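Local coordinates for cytochrome c, putative (Shewanella oneidensis, PDB 1SP3), which carries eight c-type hemes and probably works as a respiratory oxidoreductase, consistent with the reduction of tetrathionate, at residues C232-I237 with I326-V331. Sequence-based numbering, arbitrary orientation.
Sequences CQTCHI and IYPFKV. With HEC (heme c), chain I.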
loop_
_atom_site.group_PDB
_atom_site.type_symbol
_atom_site.label_atom_id
_atom_site.label_comp_id
_atom_site.label_asym_id
_atom_site.label_seq_id
_atom_site.Cartn_x
_atom_site.Cartn_y
_atom_site.Cartn_z
ATOM N N CYS A 232 -11.164 0.562 -16.883
ATOM C CA CYS A 232 -10.228 -0.181 -17.731
ATOM C C CYS A 232 -9.563 -1.290 -16.956
ATOM O O CYS A 232 -9.373 -2.408 -17.445
ATOM C CB CYS A 232 -9.109 0.743 -18.326
ATOM S SG CYS A 232 -9.645 2.346 -18.922
ATOM N N GLN A 233 -9.126 -0.944 -15.745
ATOM C CA GLN A 233 -8.383 -1.862 -14.865
ATOM C C GLN A 233 -9.152 -3.153 -14.650
ATOM O O GLN A 233 -8.580 -4.211 -14.559
ATOM C CB GLN A 233 -8.186 -1.169 -13.497
ATOM C CG GLN A 233 -7.100 -0.040 -13.508
ATOM C CD GLN A 233 -7.679 1.292 -13.743
ATOM O OE1 GLN A 233 -8.725 1.423 -14.430
ATOM N NE2 GLN A 233 -7.069 2.322 -13.124
ATOM N N THR A 234 -10.477 -3.111 -14.573
ATOM C CA THR A 234 -11.241 -4.360 -14.386
ATOM C C THR A 234 -11.015 -5.428 -15.451
ATOM O O THR A 234 -10.707 -6.598 -15.159
ATOM C CB THR A 234 -12.741 -3.970 -14.200
ATOM O OG1 THR A 234 -12.855 -3.252 -12.971
ATOM C CG2 THR A 234 -13.707 -5.239 -14.040
ATOM N N CYS A 235 -11.181 -5.066 -16.726
ATOM C CA CYS A 235 -10.952 -6.052 -17.789
ATOM C C CYS A 235 -9.470 -6.413 -18.034
ATOM O O CYS A 235 -9.133 -7.526 -18.421
ATOM C CB CYS A 235 -11.618 -5.556 -19.066
ATOM S SG CYS A 235 -13.451 -5.517 -18.818
ATOM N N HIS A 236 -8.584 -5.467 -17.789
ATOM C CA HIS A 236 -7.203 -5.540 -18.226
ATOM C C HIS A 236 -6.235 -5.955 -17.158
ATOM O O HIS A 236 -5.046 -6.160 -17.436
ATOM C CB HIS A 236 -6.832 -4.192 -18.790
ATOM C CG HIS A 236 -7.451 -3.970 -20.137
ATOM N ND1 HIS A 236 -7.116 -4.758 -21.219
ATOM C CD2 HIS A 236 -8.410 -3.126 -20.566
ATOM C CE1 HIS A 236 -7.827 -4.393 -22.259
ATOM N NE2 HIS A 236 -8.577 -3.371 -21.909
ATOM N N ILE A 237 -6.720 -6.082 -15.917
ATOM C CA ILE A 237 -5.943 -6.789 -14.893
ATOM C C ILE A 237 -6.707 -8.009 -14.353
ATOM O O ILE A 237 -7.221 -7.975 -13.221
ATOM C CB ILE A 237 -5.508 -5.794 -13.739
ATOM C CG1 ILE A 237 -5.090 -4.395 -14.237
ATOM C CG2 ILE A 237 -4.324 -6.412 -12.910
ATOM C CD1 ILE A 237 -4.775 -3.383 -13.062
ATOM N N ILE A 326 -17.062 0.194 -12.008
ATOM C CA ILE A 326 -16.657 -1.021 -11.338
ATOM C C ILE A 326 -15.149 -1.206 -11.480
ATOM O O ILE A 326 -14.626 -1.269 -12.611
ATOM C CB ILE A 326 -17.442 -2.264 -11.886
ATOM C CG1 ILE A 326 -18.946 -2.066 -11.669
ATOM C CG2 ILE A 326 -16.859 -3.630 -11.325
ATOM C CD1 ILE A 326 -19.761 -3.108 -12.572
ATOM N N TYR A 327 -14.446 -1.269 -10.328
ATOM C CA TYR A 327 -12.971 -1.342 -10.307
ATOM C C TYR A 327 -12.579 -2.630 -9.588
ATOM O O TYR A 327 -13.376 -3.152 -8.773
ATOM C CB TYR A 327 -12.409 -0.207 -9.450
ATOM C CG TYR A 327 -12.180 1.131 -10.209
ATOM C CD1 TYR A 327 -13.273 2.034 -10.425
ATOM C CD2 TYR A 327 -10.882 1.509 -10.656
ATOM C CE1 TYR A 327 -13.103 3.228 -11.071
ATOM C CE2 TYR A 327 -10.660 2.785 -11.362
ATOM C CZ TYR A 327 -11.792 3.628 -11.523
ATOM O OH TYR A 327 -11.720 4.783 -12.229
ATOM N N PRO A 328 -11.321 -3.065 -9.777
ATOM C CA PRO A 328 -10.795 -4.270 -9.149
ATOM C C PRO A 328 -9.965 -3.952 -7.922
ATOM O O PRO A 328 -9.213 -2.965 -7.861
ATOM C CB PRO A 328 -9.824 -4.809 -10.215
ATOM C CG PRO A 328 -9.267 -3.576 -10.830
ATOM C CD PRO A 328 -10.307 -2.465 -10.693
ATOM N N PHE A 329 -10.042 -4.867 -6.974
ATOM C CA PHE A 329 -9.472 -4.633 -5.688
ATOM C C PHE A 329 -8.855 -5.909 -5.115
ATOM O O PHE A 329 -9.378 -7.025 -5.306
ATOM C CB PHE A 329 -10.576 -4.189 -4.708
ATOM C CG PHE A 329 -11.057 -2.806 -4.941
ATOM C CD1 PHE A 329 -12.135 -2.561 -5.826
ATOM C CD2 PHE A 329 -10.424 -1.731 -4.311
ATOM C CE1 PHE A 329 -12.596 -1.314 -6.011
ATOM C CE2 PHE A 329 -10.862 -0.430 -4.529
ATOM C CZ PHE A 329 -11.957 -0.239 -5.406
ATOM N N LYS A 330 -7.794 -5.717 -4.371
ATOM C CA LYS A 330 -7.302 -6.761 -3.527
ATOM C C LYS A 330 -7.882 -6.588 -2.113
ATOM O O LYS A 330 -7.959 -5.443 -1.551
ATOM C CB LYS A 330 -5.772 -6.800 -3.475
ATOM C CG LYS A 330 -5.321 -7.696 -2.291
ATOM C CD LYS A 330 -3.865 -7.966 -2.257
ATOM C CE LYS A 330 -3.614 -9.097 -1.156
ATOM N NZ LYS A 330 -2.524 -8.680 -0.270
ATOM N N VAL A 331 -8.346 -7.700 -1.554
ATOM C CA VAL A 331 -9.049 -7.633 -0.273
ATOM C C VAL A 331 -8.340 -8.568 0.711
ATOM O O VAL A 331 -8.143 -9.742 0.418
ATOM C CB VAL A 331 -10.506 -8.093 -0.414
ATOM C CG1 VAL A 331 -11.214 -8.168 0.983
ATOM C CG2 VAL A 331 -11.291 -7.169 -1.457
HETATM FE FE HEC I . -9.774 -2.867 -23.422
HETATM C CHA HEC I . -8.298 -4.494 -25.814
HETATM C CHB HEC I . -7.427 -0.401 -23.481
HETATM C CHC HEC I . -11.721 -0.829 -21.276
HETATM C CHD HEC I . -11.918 -5.410 -22.805
HETATM N NA HEC I . -8.120 -2.439 -24.525
HETATM C C1A HEC I . -7.749 -3.265 -25.540
HETATM C C2A HEC I . -6.558 -2.678 -26.106
HETATM C C3A HEC I . -6.294 -1.522 -25.499
HETATM C C4A HEC I . -7.264 -1.377 -24.430
HETATM C CMA HEC I . -5.126 -0.559 -25.869
HETATM C CAA HEC I . -5.817 -3.266 -27.334
HETATM C CBA HEC I . -6.623 -2.794 -28.550
HETATM C CGA HEC I . -6.082 -3.445 -29.809
HETATM O O1A HEC I . -5.018 -3.054 -30.270
HETATM O O2A HEC I . -6.688 -4.411 -30.309
HETATM N NB HEC I . -9.635 -1.010 -22.570
HETATM C C1B HEC I . -8.509 -0.218 -22.672
HETATM C C2B HEC I . -8.728 0.959 -21.928
HETATM C C3B HEC I . -9.916 0.879 -21.379
HETATM C C4B HEC I . -10.512 -0.352 -21.758
HETATM C CMB HEC I . -7.738 2.142 -21.910
HETATM C CAB HEC I . -10.618 1.968 -20.539
HETATM C CBB HEC I . -10.757 3.109 -21.259
HETATM N NC HEC I . -11.501 -3.067 -22.243
HETATM C C1C HEC I . -12.054 -2.138 -21.393
HETATM C C2C HEC I . -13.124 -2.760 -20.714
HETATM C C3C HEC I . -13.175 -4.063 -21.129
HETATM C C4C HEC I . -12.141 -4.254 -22.117
HETATM C CMC HEC I . -13.959 -2.018 -19.650
HETATM C CAC HEC I . -14.145 -5.200 -20.645
HETATM C CBC HEC I . -15.506 -5.069 -20.446
HETATM N ND HEC I . -10.088 -4.669 -24.122
HETATM C C1D HEC I . -11.009 -5.611 -23.769
HETATM C C2D HEC I . -10.892 -6.783 -24.613
HETATM C C3D HEC I . -9.714 -6.508 -25.440
HETATM C C4D HEC I . -9.313 -5.170 -25.146
HETATM C CMD HEC I . -11.744 -8.111 -24.499
HETATM C CAD HEC I . -9.084 -7.437 -26.569
HETATM C CBD HEC I . -9.944 -7.158 -27.820
HETATM C CGD HEC I . -9.148 -6.143 -28.622
HETATM O O1D HEC I . -7.908 -6.434 -28.908
HETATM O O2D HEC I . -9.735 -5.039 -28.980
#
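Q233 and T234, the two residues between the cysteines of a CXXCH heme c motif, meet strand residues I326, Y327 and P328, a worked example of how one short helix serves two neighbours. C232 SG and C235 SG hold the porphyrin through thioether bonds to CAB and CAC, and H236 NE2 binds the heme iron at 2.0 Å, with H218 as the second axial ligand. The intervening pair belongs to the other side of the helical turn, where strand 326-331 crosses at 62°, its axis 6.5 Å away. Q233 can be followed outward. Its CB lies 3.7 Å from P328 CD, with P328 CG close by; the chain then bends at chi2, turning the amide toward Y327. There CD, OE1 and NE2 all lie near Y327 CE2, OE1 nearest at 3.9 Å, the amide and ring planes inclined by 56°; NE2 is also hydrogen-bonded outside the two segments, to N399 OD1 and D205 OD2. The Y327 ring also packs edge-to-face with that of Y291. T234 supplies the polar link: with OG1 opposite the carbonyl carbon (chi1 -66°), the hydroxyl reaches the strand and donates to I326 O at 2.7 Å, approaching from above the carbonyl plane. A valine in its place would probably leave I326 O without this donor and set a methyl group against the strand backbone, losing the polar tie between heme-binding helix and sheet. The same OG1 sits closely against its neighbours, 3.3 Å from Y327 CA and 3.5 Å from P328 CD.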